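Local coordinates for protein phosphoribosylaminoimidazole-succinocarboxamide synthase (Saccharomyces cerevisiae, PDB 1OBD) that catalyses the ATP-dependent joining of aspartate to 4-carboxy-5-aminoimidazole ribotide, giving SAICAR in purine biosynthesis, at residues N74-I79 with L107-H112; K113-E118 with E181-D186; V119-Y124 with T216-G221; S188-E193 with K225-I230. All blocks are in the same frame, centred on the assembly; numbering follows the deposited sequence.

Interaction 1. Residues N74-I79 with L107-H112; sequences NHLVDI and LLVHKH. With AMP (adenosine monophosphate), chain G; ATP (adenosine-5'-triphosphate), chain B.
His75 lies flat against Val109, whose CG1 sits over the centre of the imidazole ring, 3.6 Å from its centroid, a CH-pi contact. With CG lodged between the backbone N and the carbonyl carbon (chi1 65°), the ring runs beside the valine and presents its edge to the adenine of ATP. There ND1 accepts a nearly straight hydrogen bond from ATP N6 at 2.8 Å. ATP N6 also donates to His110 O at 3.0 Å, and His112 N donates to ATP N1, so both segments read the adenine edge. A second CH-pi contact runs the other way: Val77 CG2 stands over the face of the His110 ring, 3.7 Å from its centroid, the two side chains crossing at about a right angle. Leu76 and Val109 form a single beta bridge, flanked by His110 N to His75 O (2.8 Å) and Val77 N to Leu108 O (3.0 Å). An Asx turn, with Asn74 OD1 accepting from Leu76 N at 2.9 Å, shapes the chain just before it. AMP binds farther along, where Leu108 N donates to its N1 at 2.9 Å. Strand 106-110 is an edge strand of a four-stranded antiparallel sheet and pairs there with strand 30-35; Phe65 of helix 53-67 and Val232 of strand 228-245 also pack on His75.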
# COMPACT_ATOMS: atom_id res chain seq x y z
N ASN A 74 10.61 -0.43 11.72
CA ASN A 74 9.19 -0.34 11.36
C ASN A 74 8.31 -0.17 12.60
O ASN A 74 8.76 -0.30 13.72
CB ASN A 74 8.72 -1.53 10.52
CG ASN A 74 8.79 -2.81 11.27
OD1 ASN A 74 8.14 -2.98 12.31
ND2 ASN A 74 9.58 -3.75 10.79
N HIS A 75 7.04 0.13 12.38
CA HIS A 75 6.10 0.43 13.47
C HIS A 75 5.51 -0.78 14.16
O HIS A 75 4.73 -0.60 15.09
CB HIS A 75 4.96 1.37 12.99
CG HIS A 75 4.03 0.78 11.94
ND1 HIS A 75 2.90 1.45 11.49
CD2 HIS A 75 4.07 -0.39 11.25
CE1 HIS A 75 2.29 0.71 10.59
NE2 HIS A 75 2.96 -0.41 10.42
N LEU A 76 5.84 -2.00 13.73
CA LEU A 76 5.19 -3.14 14.37
C LEU A 76 5.57 -3.27 15.83
O LEU A 76 6.74 -3.16 16.20
CB LEU A 76 5.55 -4.45 13.69
CG LEU A 76 5.16 -4.53 12.21
CD1 LEU A 76 5.74 -5.82 11.56
CD2 LEU A 76 3.67 -4.43 12.00
N VAL A 77 4.60 -3.54 16.67
CA VAL A 77 4.90 -3.99 18.04
C VAL A 77 5.43 -5.41 18.02
O VAL A 77 4.85 -6.28 17.43
CB VAL A 77 3.61 -3.90 18.91
CG1 VAL A 77 3.88 -4.46 20.30
CG2 VAL A 77 3.12 -2.47 19.03
N ASP A 78 6.54 -5.63 18.72
CA ASP A 78 7.13 -6.96 18.92
C ASP A 78 6.10 -7.80 19.74
O ASP A 78 5.75 -7.46 20.88
CB ASP A 78 8.64 -6.66 19.27
CG ASP A 78 9.49 -6.36 18.04
OD1 ASP A 78 10.61 -5.86 18.23
OD2 ASP A 78 9.14 -6.59 16.88
N ILE A 79 5.58 -8.85 19.13
CA ILE A 79 4.71 -9.80 19.80
C ILE A 79 5.63 -10.88 20.38
O ILE A 79 6.42 -11.49 19.66
CB ILE A 79 3.67 -10.38 18.81
CG1 ILE A 79 2.87 -9.23 18.19
CG2 ILE A 79 2.75 -11.43 19.52
CD1 ILE A 79 2.19 -8.40 19.17
N LEU A 107 -2.83 -5.66 12.55
CA LEU A 107 -1.49 -5.37 12.97
C LEU A 107 -1.50 -4.41 14.15
O LEU A 107 -2.14 -3.36 14.11
CB LEU A 107 -0.68 -4.79 11.85
CG LEU A 107 -0.39 -5.76 10.70
CD1 LEU A 107 0.33 -5.02 9.59
CD2 LEU A 107 0.35 -6.99 11.11
N LEU A 108 -0.77 -4.77 15.19
CA LEU A 108 -0.55 -3.96 16.35
C LEU A 108 0.66 -3.08 16.10
O LEU A 108 1.76 -3.60 15.82
CB LEU A 108 -0.35 -4.82 17.59
CG LEU A 108 -0.42 -4.11 18.92
CD1 LEU A 108 -1.86 -3.68 19.19
CD2 LEU A 108 0.09 -5.02 20.04
N VAL A 109 0.48 -1.76 16.16
CA VAL A 109 1.54 -0.85 15.75
C VAL A 109 1.77 0.25 16.77
O VAL A 109 0.84 0.71 17.43
CB VAL A 109 1.31 -0.30 14.33
CG1 VAL A 109 1.08 -1.38 13.32
CG2 VAL A 109 0.20 0.71 14.29
N HIS A 110 3.02 0.65 16.89
CA HIS A 110 3.37 1.80 17.70
C HIS A 110 2.95 3.08 16.99
O HIS A 110 3.19 3.25 15.78
CB HIS A 110 4.91 1.85 17.87
CG HIS A 110 5.48 0.73 18.68
ND1 HIS A 110 5.26 0.60 20.03
CD2 HIS A 110 6.29 -0.30 18.33
CE1 HIS A 110 5.89 -0.47 20.48
NE2 HIS A 110 6.52 -1.04 19.47
N LYS A 111 2.33 3.98 17.76
CA LYS A 111 2.05 5.33 17.32
C LYS A 111 3.31 6.05 17.16
O LYS A 111 4.11 6.13 18.11
CB LYS A 111 1.35 6.10 18.41
CG LYS A 111 -0.03 5.91 18.39
CD LYS A 111 -0.72 6.93 19.32
CE LYS A 111 -2.10 6.47 19.64
NZ LYS A 111 -2.65 7.30 20.74
N HIS A 112 3.52 6.59 15.99
CA HIS A 112 4.69 7.39 15.78
C HIS A 112 4.29 8.77 15.33
O HIS A 112 3.18 9.00 14.83
CB HIS A 112 5.59 6.71 14.72
CG HIS A 112 6.47 5.64 15.31
ND1 HIS A 112 7.54 5.90 16.12
CD2 HIS A 112 6.41 4.30 15.21
CE1 HIS A 112 8.11 4.78 16.49
NE2 HIS A 112 7.44 3.78 15.94
P AMP G . 6.84 -12.85 15.13
O1P AMP G . 7.79 -14.00 15.49
O2P AMP G . 7.58 -11.82 14.36
O3P AMP G . 6.27 -12.22 16.43
O5' AMP G . 5.59 -13.39 14.27
C5' AMP G . 4.79 -14.46 14.74
C4' AMP G . 3.34 -14.28 14.31
O4' AMP G . 2.78 -13.12 14.91
C3' AMP G . 3.19 -14.14 12.81
O3' AMP G . 2.27 -15.08 12.31
C2' AMP G . 2.70 -12.71 12.59
O2' AMP G . 1.66 -12.65 11.65
C1' AMP G . 2.22 -12.24 13.96
N9 AMP G . 2.62 -10.87 14.32
C8 AMP G . 3.89 -10.43 14.57
N7 AMP G . 3.87 -9.11 14.88
C5 AMP G . 2.59 -8.70 14.83
C6 AMP G . 2.04 -7.45 15.07
N6 AMP G . 2.82 -6.43 15.41
N1 AMP G . 0.66 -7.33 14.97
C2 AMP G . -0.13 -8.40 14.61
N3 AMP G . 0.42 -9.65 14.37
C4 AMP G . 1.78 -9.78 14.48
PG ATP B . -6.52 5.40 2.37
O1G ATP B . -7.36 4.17 2.23
O2G ATP B . -5.04 5.07 2.64
O3G ATP B . -6.66 6.23 1.08
PB ATP B . -6.43 6.53 4.95
O1B ATP B . -7.29 7.43 5.74
O2B ATP B . -4.99 6.99 4.81
O3B ATP B . -7.14 6.31 3.56
PA ATP B . -5.34 4.15 6.14
O1A ATP B . -5.85 2.77 6.13
O2A ATP B . -4.11 4.33 5.27
O3A ATP B . -6.51 5.08 5.61
O5' ATP B . -5.12 4.63 7.64
C5' ATP B . -3.82 4.76 8.15
C4' ATP B . -3.73 6.06 8.91
O4' ATP B . -2.74 5.93 9.90
C3' ATP B . -3.26 7.16 8.00
O3' ATP B . -3.79 8.37 8.53
C2' ATP B . -1.74 7.05 8.11
O2' ATP B . -0.98 8.17 7.78
C1' ATP B . -1.62 6.76 9.59
N9 ATP B . -0.50 5.94 10.11
C8 ATP B . 0.11 4.95 9.40
N7 ATP B . 0.99 4.38 10.20
C5 ATP B . 1.01 4.99 11.42
C6 ATP B . 1.72 4.85 12.62
N6 ATP B . 2.51 3.84 12.95
N1 ATP B . 1.44 5.70 13.66
C2 ATP B . 0.47 6.65 13.55
N3 ATP B . -0.23 6.81 12.39
C4 ATP B . 0.04 5.99 11.35
O HOH W 1 8.30 1.09 16.14
O HOH W 2 2.80 -6.17 15.65
O HOH W 3 8.01 -3.40 19.77

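Interaction 2. Residues K113-E118 with E181-D186. With ATP (adenosine-5'-triphosphate), chain B.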
# COMPACT_ATOMS: atom_id res chain seq x y z
N LYS A 113 5.23 9.68 15.49
CA LYS A 113 5.07 10.96 14.84
C LYS A 113 5.30 10.80 13.36
O LYS A 113 6.37 10.39 12.97
CB LYS A 113 6.03 11.97 15.39
CG LYS A 113 5.86 13.32 14.72
CD LYS A 113 6.70 14.38 15.39
CE LYS A 113 6.19 14.76 16.75
NZ LYS A 113 6.88 16.04 17.18
N LEU A 114 4.33 11.08 12.50
CA LEU A 114 4.49 10.85 11.10
C LEU A 114 5.14 12.08 10.50
O LEU A 114 5.03 13.20 10.98
CB LEU A 114 3.18 10.49 10.34
CG LEU A 114 2.88 8.99 10.11
CD1 LEU A 114 3.41 8.60 8.69
CD2 LEU A 114 3.31 8.07 11.29
N ILE A 115 5.84 11.81 9.46
CA ILE A 115 6.33 12.79 8.55
C ILE A 115 5.15 12.96 7.57
O ILE A 115 4.81 12.04 6.84
CB ILE A 115 7.60 12.29 7.90
CG1 ILE A 115 8.67 12.05 8.98
CG2 ILE A 115 8.07 13.30 6.88
CD1 ILE A 115 9.89 11.31 8.49
N PRO A 116 4.50 14.14 7.54
CA PRO A 116 3.29 14.31 6.71
C PRO A 116 3.58 14.56 5.24
O PRO A 116 3.52 15.66 4.69
CB PRO A 116 2.60 15.48 7.38
CG PRO A 116 3.69 16.30 7.93
CD PRO A 116 4.79 15.35 8.34
N LEU A 117 3.89 13.46 4.59
CA LEU A 117 4.28 13.39 3.23
C LEU A 117 3.95 12.00 2.67
O LEU A 117 4.16 10.99 3.34
CB LEU A 117 5.76 13.64 3.24
CG LEU A 117 6.40 13.97 1.96
CD1 LEU A 117 5.86 15.24 1.30
CD2 LEU A 117 7.90 14.09 2.13
N GLU A 118 3.42 11.92 1.45
CA GLU A 118 3.27 10.65 0.75
C GLU A 118 4.53 10.44 -0.08
O GLU A 118 4.81 11.21 -1.02
CB GLU A 118 2.01 10.60 -0.09
CG GLU A 118 0.74 10.57 0.72
CD GLU A 118 -0.51 10.56 -0.14
OE1 GLU A 118 -0.44 11.06 -1.28
OE2 GLU A 118 -1.56 10.06 0.31
N GLU A 181 10.02 22.06 1.83
CA GLU A 181 9.25 23.10 2.50
C GLU A 181 8.31 22.55 3.54
O GLU A 181 8.12 23.15 4.59
CB GLU A 181 8.45 23.90 1.50
CG GLU A 181 9.30 24.72 0.65
CD GLU A 181 10.14 25.70 1.41
OE1 GLU A 181 9.59 26.37 2.31
OE2 GLU A 181 11.34 25.77 1.06
N LEU A 182 7.67 21.43 3.24
CA LEU A 182 6.70 20.86 4.16
C LEU A 182 7.30 20.20 5.37
O LEU A 182 6.75 20.31 6.47
CB LEU A 182 5.82 19.87 3.43
CG LEU A 182 4.91 20.46 2.37
CD1 LEU A 182 4.18 19.36 1.60
CD2 LEU A 182 3.90 21.41 3.00
N VAL A 183 8.41 19.48 5.20
CA VAL A 183 8.92 18.67 6.30
C VAL A 183 10.39 18.92 6.66
O VAL A 183 10.94 18.28 7.57
CB VAL A 183 8.72 17.17 6.07
CG1 VAL A 183 7.26 16.90 5.74
CG2 VAL A 183 9.65 16.62 4.99
N GLY A 184 11.01 19.88 6.00
CA GLY A 184 12.41 20.22 6.24
C GLY A 184 13.31 19.61 5.20
O GLY A 184 13.10 18.50 4.73
N GLU A 185 14.33 20.35 4.82
CA GLU A 185 15.21 19.87 3.79
C GLU A 185 15.94 18.61 4.19
O GLU A 185 16.03 17.67 3.39
CB GLU A 185 16.21 20.96 3.39
CG GLU A 185 16.90 20.68 2.07
CD GLU A 185 18.10 21.58 1.85
OE1 GLU A 185 19.04 21.14 1.16
OE2 GLU A 185 18.09 22.71 2.40
N ASP A 186 16.47 18.54 5.41
CA ASP A 186 17.27 17.38 5.71
C ASP A 186 16.35 16.15 5.85
O ASP A 186 16.66 15.08 5.41
CB ASP A 186 18.22 17.58 6.89
CG ASP A 186 19.21 16.46 6.97
OD1 ASP A 186 19.18 15.70 7.97
OD2 ASP A 186 20.01 16.28 6.03
PG ATP B . -6.52 5.40 2.37
O1G ATP B . -7.36 4.17 2.23
O2G ATP B . -5.04 5.07 2.64
O3G ATP B . -6.66 6.23 1.08
PB ATP B . -6.43 6.53 4.95
O1B ATP B . -7.29 7.43 5.74
O2B ATP B . -4.99 6.99 4.81
O3B ATP B . -7.14 6.31 3.56
PA ATP B . -5.34 4.15 6.14
O1A ATP B . -5.85 2.77 6.13
O2A ATP B . -4.11 4.33 5.27
O3A ATP B . -6.51 5.08 5.61
O5' ATP B . -5.12 4.63 7.64
C5' ATP B . -3.82 4.76 8.15
C4' ATP B . -3.73 6.06 8.91
O4' ATP B . -2.74 5.93 9.90
C3' ATP B . -3.26 7.16 8.00
O3' ATP B . -3.79 8.37 8.53
C2' ATP B . -1.74 7.05 8.11
O2' ATP B . -0.98 8.17 7.78
C1' ATP B . -1.62 6.76 9.59
N9 ATP B . -0.50 5.94 10.11
C8 ATP B . 0.11 4.95 9.40
N7 ATP B . 0.99 4.38 10.20
C5 ATP B . 1.01 4.99 11.42
C6 ATP B . 1.72 4.85 12.62
N6 ATP B . 2.51 3.84 12.95
N1 ATP B . 1.44 5.70 13.66
C2 ATP B . 0.47 6.65 13.55
N3 ATP B . -0.23 6.81 12.39
C4 ATP B . 0.04 5.99 11.35
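Val183 packs on a strand that is kinked in mid-course: Pro116 is the centre of an inverse gamma turn, closed by a 2.8 Å hydrogen bond from Leu117 N to Ile115 O. This turn interrupts strand 113-122, while the helical side has a break of its own. Val183 ends helix 176-183, and Gly184, with a positive phi of 100°, leads the chain away and serves as N-cap position for helix 185-208. The contact thus joins an interrupted inner strand of the six-stranded mixed sheet to a helix-helix junction, and it is purely apolar, with no hydrogen bond across it. Val183 is the hub. Its CG1, anti to the carbonyl carbon (chi1 -52°), is shared by two neighbours, lying 3.9 Å from Ile115 CG2 and equally far from Pro116 CD. The isoleucine meets it at about a right angle, whereas the proline slides past it in the opposite sense. The other methyl, Val183 CG2, touches Ile115 CG2 as well as Leu117 CD2, the latter at 4.2 Å. Leu182, one residue back on the helix, reaches Leu117 CD1 with its own CD1, more loosely, and Ile174 touches both leucines. Ile115 also rests on Leu187 and Val191 of helix 185-208. Leu114 belongs to another surface: its methyl CD2 is turned to the bound nucleotide, 3.8 Å from ATP C6.

Interaction 3. Residues V119-Y124 with T216-G221. With ATP (adenosine-5'-triphosphate), chain B; SO4 (sulfate ion), chain C.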
# COMPACT_ATOMS: atom_id res chain seq x y z
N VAL A 119 5.31 9.44 0.27
CA VAL A 119 6.63 9.24 -0.33
C VAL A 119 6.53 8.21 -1.44
O VAL A 119 6.68 7.03 -1.23
CB VAL A 119 7.68 8.91 0.70
CG1 VAL A 119 9.05 8.74 0.04
CG2 VAL A 119 7.71 9.96 1.80
N ILE A 120 6.20 8.70 -2.62
CA ILE A 120 6.07 7.85 -3.80
C ILE A 120 7.46 7.71 -4.42
O ILE A 120 8.19 8.70 -4.58
CB ILE A 120 5.09 8.44 -4.81
CG1 ILE A 120 3.69 8.53 -4.25
CG2 ILE A 120 5.10 7.63 -6.09
CD1 ILE A 120 2.81 9.41 -5.13
N VAL A 121 7.81 6.50 -4.78
CA VAL A 121 8.97 6.21 -5.59
C VAL A 121 8.46 5.56 -6.86
O VAL A 121 7.65 4.61 -6.83
CB VAL A 121 9.96 5.27 -4.87
CG1 VAL A 121 11.13 4.97 -5.78
CG2 VAL A 121 10.40 5.92 -3.58
N ARG A 122 8.95 6.05 -7.99
CA ARG A 122 8.57 5.53 -9.27
C ARG A 122 9.77 4.86 -9.91
O ARG A 122 10.80 5.48 -10.14
CB ARG A 122 8.07 6.63 -10.19
CG ARG A 122 6.92 7.42 -9.63
CD ARG A 122 6.46 8.48 -10.60
NE ARG A 122 5.47 9.33 -9.99
CZ ARG A 122 4.18 9.07 -9.98
NH1 ARG A 122 3.69 8.00 -10.61
NH2 ARG A 122 3.38 9.91 -9.35
N GLY A 123 9.63 3.59 -10.26
CA GLY A 123 10.63 2.91 -11.07
C GLY A 123 10.38 2.99 -12.56
O GLY A 123 11.33 2.81 -13.36
N TYR A 124 9.13 3.18 -12.96
CA TYR A 124 8.66 3.13 -14.34
C TYR A 124 7.75 4.29 -14.54
O TYR A 124 7.05 4.73 -13.61
CB TYR A 124 7.88 1.84 -14.59
CG TYR A 124 8.68 0.56 -14.42
CD1 TYR A 124 9.05 0.08 -13.17
CD2 TYR A 124 9.06 -0.19 -15.52
CE1 TYR A 124 9.76 -1.08 -13.02
CE2 TYR A 124 9.77 -1.35 -15.38
CZ TYR A 124 10.13 -1.79 -14.13
OH TYR A 124 10.84 -2.97 -13.97
N THR A 216 5.46 2.79 -5.88
CA THR A 216 4.90 2.52 -4.58
C THR A 216 4.82 3.80 -3.77
O THR A 216 5.60 4.73 -3.98
CB THR A 216 5.70 1.44 -3.87
OG1 THR A 216 4.91 0.87 -2.82
CG2 THR A 216 6.96 1.96 -3.16
N LYS A 217 3.90 3.83 -2.81
CA LYS A 217 3.72 4.91 -1.87
C LYS A 217 4.05 4.43 -0.48
O LYS A 217 3.37 3.56 0.07
CB LYS A 217 2.29 5.41 -1.92
CG LYS A 217 2.04 6.61 -1.07
CD LYS A 217 0.61 7.19 -1.29
CE LYS A 217 -0.49 6.20 -1.00
NZ LYS A 217 -0.56 5.94 0.48
N PHE A 218 5.08 5.03 0.08
CA PHE A 218 5.45 4.80 1.46
C PHE A 218 5.02 5.96 2.33
O PHE A 218 4.93 7.11 1.88
CB PHE A 218 6.97 4.73 1.63
CG PHE A 218 7.67 3.56 0.94
CD1 PHE A 218 7.41 2.25 1.27
CD2 PHE A 218 8.65 3.79 -0.02
CE1 PHE A 218 8.10 1.21 0.63
CE2 PHE A 218 9.33 2.74 -0.63
CZ PHE A 218 9.08 1.48 -0.30
N GLU A 219 4.80 5.68 3.61
CA GLU A 219 4.76 6.71 4.61
C GLU A 219 5.76 6.35 5.70
O GLU A 219 6.00 5.17 6.01
CB GLU A 219 3.37 6.89 5.20
CG GLU A 219 2.35 7.49 4.24
CD GLU A 219 0.99 7.71 4.88
OE1 GLU A 219 0.03 8.03 4.15
OE2 GLU A 219 0.87 7.50 6.12
N PHE A 220 6.34 7.39 6.27
CA PHE A 220 7.36 7.29 7.30
C PHE A 220 6.99 8.08 8.54
O PHE A 220 6.32 9.11 8.45
CB PHE A 220 8.72 7.78 6.77
CG PHE A 220 9.25 6.96 5.65
CD1 PHE A 220 9.91 5.79 5.90
CD2 PHE A 220 9.07 7.35 4.35
CE1 PHE A 220 10.41 5.03 4.89
CE2 PHE A 220 9.55 6.59 3.31
CZ PHE A 220 10.24 5.42 3.59
N GLY A 221 7.48 7.62 9.68
CA GLY A 221 7.49 8.37 10.90
C GLY A 221 8.91 8.70 11.29
O GLY A 221 9.86 8.28 10.65
PG ATP B . -6.52 5.40 2.37
O1G ATP B . -7.36 4.17 2.23
O2G ATP B . -5.04 5.07 2.64
O3G ATP B . -6.66 6.23 1.08
PB ATP B . -6.43 6.53 4.95
O1B ATP B . -7.29 7.43 5.74
O2B ATP B . -4.99 6.99 4.81
O3B ATP B . -7.14 6.31 3.56
PA ATP B . -5.34 4.15 6.14
O1A ATP B . -5.85 2.77 6.13
O2A ATP B . -4.11 4.33 5.27
O3A ATP B . -6.51 5.08 5.61
O5' ATP B . -5.12 4.63 7.64
C5' ATP B . -3.82 4.76 8.15
C4' ATP B . -3.73 6.06 8.91
O4' ATP B . -2.74 5.93 9.90
C3' ATP B . -3.26 7.16 8.00
O3' ATP B . -3.79 8.37 8.53
C2' ATP B . -1.74 7.05 8.11
O2' ATP B . -0.98 8.17 7.78
C1' ATP B . -1.62 6.76 9.59
N9 ATP B . -0.50 5.94 10.11
C8 ATP B . 0.11 4.95 9.40
N7 ATP B . 0.99 4.38 10.20
C5 ATP B . 1.01 4.99 11.42
C6 ATP B . 1.72 4.85 12.62
N6 ATP B . 2.51 3.84 12.95
N1 ATP B . 1.44 5.70 13.66
C2 ATP B . 0.47 6.65 13.55
N3 ATP B . -0.23 6.81 12.39
C4 ATP B . 0.04 5.99 11.35
S SO4 C . -0.00 7.88 -9.99
O1 SO4 C . -0.88 8.90 -10.53
O2 SO4 C . 0.88 7.46 -11.07
O3 SO4 C . 0.87 8.35 -8.91
O4 SO4 C . -0.73 6.72 -9.50
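Two neighbouring antiparallel strands of the central mixed sheet meet here, 119-122 and 216-221, their axes 4.5 Å apart at closest. Two hydrogen-bonded pairs, Val119 with Phe218 and Val121 with Thr216, flank the non-hydrogen-bonded pair Ile120 with Lys217. Each hydrogen-bonded pair is tied in both directions; Val119 N to Phe218 O measures 2.9 Å, and Thr216 N to Val121 O 3.0 Å. On one face Val119 and Val121 pack on Ala195 of helix 185-208, and Val121 and Thr216 on its Tyr199, while Thr216 CG2 lies over the Phe218 ring, toward its rim. Val119 CG2 meets the edge of the Phe220 ring, 3.9 Å from CD2, and Val121 CG2 comes up to the edge of Phe218. The other face is mixed. Ile120 CG1 lies 4.1 Å from Lys217 CG, and the lysine chain then bends at chi3 and chi4, taking its amino end away from strand 119-122. Ile120 CG2 lies over the rim of one face of the Arg122 guanidinium. That arginine meets a bound sulfate with its edge: NH1 donates to SO4 O2 at 2.9 Å and NH2 to SO4 O3 at 3.0 Å. Farther along, Glu219 OE2 accepts from ATP O2' at 2.6 Å. The helix-facing side is thus mainly apolar, while Glu219 holds the ribose and Arg122 a sulfate, probably from the crystallisation liquor, that may mark an anion pocket.

Interaction 4. Residues S188-E193 with K225-I230; sequences SRRVAE and KTNEII
Helix 188-193 passes strand 228-230 with 10.1 Å between the axes at closest and 53° between their directions, a gap spanned by side chains. Arg190 is the main link. Its chain bends at chi3 (66°), which brings the guanidinium to the turn before the strand, where NH2 donates to Asn227 O at 2.8 Å. The bond is not straight, with 139° at the hydrogen, and the nitrogen stands above the carbonyl plane. That carbonyl belongs to a G1 beta bulge, in which Asn227 and Glu228 both face Asp223. Ile229 CG1 lies against one face of the guanidinium, offset toward the rim; in the conformer described, Ile229 CD1 touches Arg190 CB at 3.5 Å and also reaches Val191 CG1, 4.1 Å away. One isoleucine therefore meets both the aliphatic root and the flat end of the arginine. At the turn, Thr226 OG1 donates to Glu228 OE2 at 2.7 Å, and the same carboxylate forms a salt bridge with Arg73. The contact lies near the surface, at the start of strand 228-245: Val191 and Ile229 both rest on Phe220 of strand 211-223, and Ser188 and Ala192 of the helix pack on Phe159 of strand 153-163.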
# COMPACT_ATOMS: atom_id res chain seq x y z
N SER A 188 13.39 15.59 4.36
CA SER A 188 12.99 15.20 3.02
C SER A 188 14.08 14.46 2.29
O SER A 188 13.80 13.51 1.58
CB SER A 188 12.54 16.42 2.18
OG SER A 188 11.69 15.93 1.18
N ARG A 189 15.32 14.91 2.43
CA ARG A 189 16.43 14.26 1.78
C ARG A 189 16.58 12.84 2.31
O ARG A 189 16.80 11.91 1.54
CB ARG A 189 17.71 15.09 2.00
CG ARG A 189 19.03 14.56 1.47
CD ARG A 189 20.24 15.41 1.91
NE ARG A 189 21.27 14.64 2.62
CZ ARG A 189 21.14 14.15 3.86
NH1 ARG A 189 20.03 14.36 4.55
NH2 ARG A 189 22.16 13.53 4.44
N ARG A 190 16.47 12.68 3.62
CA ARG A 190 16.67 11.37 4.24
C ARG A 190 15.55 10.42 3.82
O ARG A 190 15.83 9.25 3.52
CB ARG A 190 16.71 11.49 5.76
CG ARG A 190 17.95 12.13 6.34
CD ARG A 190 17.80 12.48 7.79
NE ARG A 190 17.67 11.29 8.63
CZ ARG A 190 17.25 11.31 9.88
NH1 ARG A 190 16.88 12.43 10.48
NH2 ARG A 190 17.22 10.18 10.56
N VAL A 191 14.30 10.88 3.77
CA VAL A 191 13.23 9.96 3.40
C VAL A 191 13.33 9.61 1.93
O VAL A 191 13.08 8.47 1.57
CB VAL A 191 11.77 10.40 3.78
CG1 VAL A 191 11.65 10.74 5.24
CG2 VAL A 191 11.26 11.48 2.91
N ALA A 192 13.71 10.57 1.09
CA ALA A 192 13.88 10.29 -0.35
C ALA A 192 14.92 9.23 -0.57
O ALA A 192 14.69 8.28 -1.31
CB ALA A 192 14.26 11.56 -1.14
N GLU A 193 16.09 9.39 0.05
CA GLU A 193 17.17 8.43 -0.14
C GLU A 193 16.79 7.03 0.37
O GLU A 193 17.01 6.02 -0.31
CB GLU A 193 18.48 8.96 0.47
CG GLU A 193 19.01 10.20 -0.26
CD GLU A 193 20.29 10.79 0.30
OE1 GLU A 193 20.80 10.26 1.30
OE2 GLU A 193 20.76 11.80 -0.27
N LYS A 225 13.63 10.64 19.62
CA LYS A 225 14.58 10.27 20.68
C LYS A 225 15.82 9.60 20.11
O LYS A 225 16.89 9.70 20.69
CB LYS A 225 13.92 9.35 21.71
CG LYS A 225 12.76 9.96 22.49
CD LYS A 225 12.25 9.01 23.59
CE LYS A 225 10.72 9.02 23.71
NZ LYS A 225 10.23 8.22 24.88
N THR A 226 15.68 8.90 18.98
CA THR A 226 16.80 8.21 18.36
C THR A 226 17.12 8.78 17.00
O THR A 226 18.07 8.34 16.36
CB THR A 226 16.50 6.71 18.18
OG1 THR A 226 15.38 6.55 17.28
CG2 THR A 226 16.07 6.04 19.48
N ASN A 227 16.34 9.75 16.53
CA ASN A 227 16.51 10.31 15.19
C ASN A 227 16.50 9.24 14.10
O ASN A 227 17.29 9.27 13.16
CB ASN A 227 17.81 11.16 15.10
CG ASN A 227 17.87 12.03 13.86
OD1 ASN A 227 18.96 12.32 13.32
ND2 ASN A 227 16.73 12.44 13.38
N GLU A 228 15.58 8.30 14.22
CA GLU A 228 15.46 7.24 13.24
C GLU A 228 14.16 7.38 12.48
O GLU A 228 13.12 7.63 13.04
CB GLU A 228 15.42 5.88 13.90
CG GLU A 228 16.72 5.38 14.51
CD GLU A 228 16.50 4.06 15.22
OE1 GLU A 228 16.98 3.00 14.74
OE2 GLU A 228 15.81 4.07 16.25
N ILE A 229 14.26 7.22 11.19
CA ILE A 229 13.10 7.13 10.33
C ILE A 229 12.49 5.74 10.46
O ILE A 229 13.18 4.72 10.52
CB ILE A 229 13.44 7.53 8.90
CG1 ILE A 229 13.85 9.01 8.85
CG2 ILE A 229 12.25 7.33 8.01
CD1 ILE A 229 14.72 9.33 7.65
N ILE A 230 11.17 5.71 10.54
CA ILE A 230 10.40 4.49 10.75
C ILE A 230 9.47 4.25 9.59
O ILE A 230 8.72 5.14 9.19
CB ILE A 230 9.53 4.61 12.01
CG1 ILE A 230 10.29 5.25 13.18
CG2 ILE A 230 8.89 3.29 12.37
CD1 ILE A 230 11.38 4.45 13.74

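How the interactions relate
Interactions 1 and 2 have adjoining segments, since strands 106-110 and 113-122 follow each other in the chain, but their centres are 21 Å apart. Interactions 2 and 3 both use strand 113-122 and interleave along the chain, with centres 13 Å apart; Ile115 N probably bonds to Phe220 O between them. Interaction 4, about 9 Å from interaction 2 between centres, shares helix 185-208 with it and reaches the same mixed sheet, joining interaction 3 where Gly221 N meets Ile230 O. Ile230 also packs on Asn74 and His112 of interaction 1. Interactions 1, 2 and 3, spread over the four-stranded antiparallel sheet and the mixed sheet, all touch ATP, while interaction 4 joins helix 185-208 to the start of strand 228-245, away from ATP.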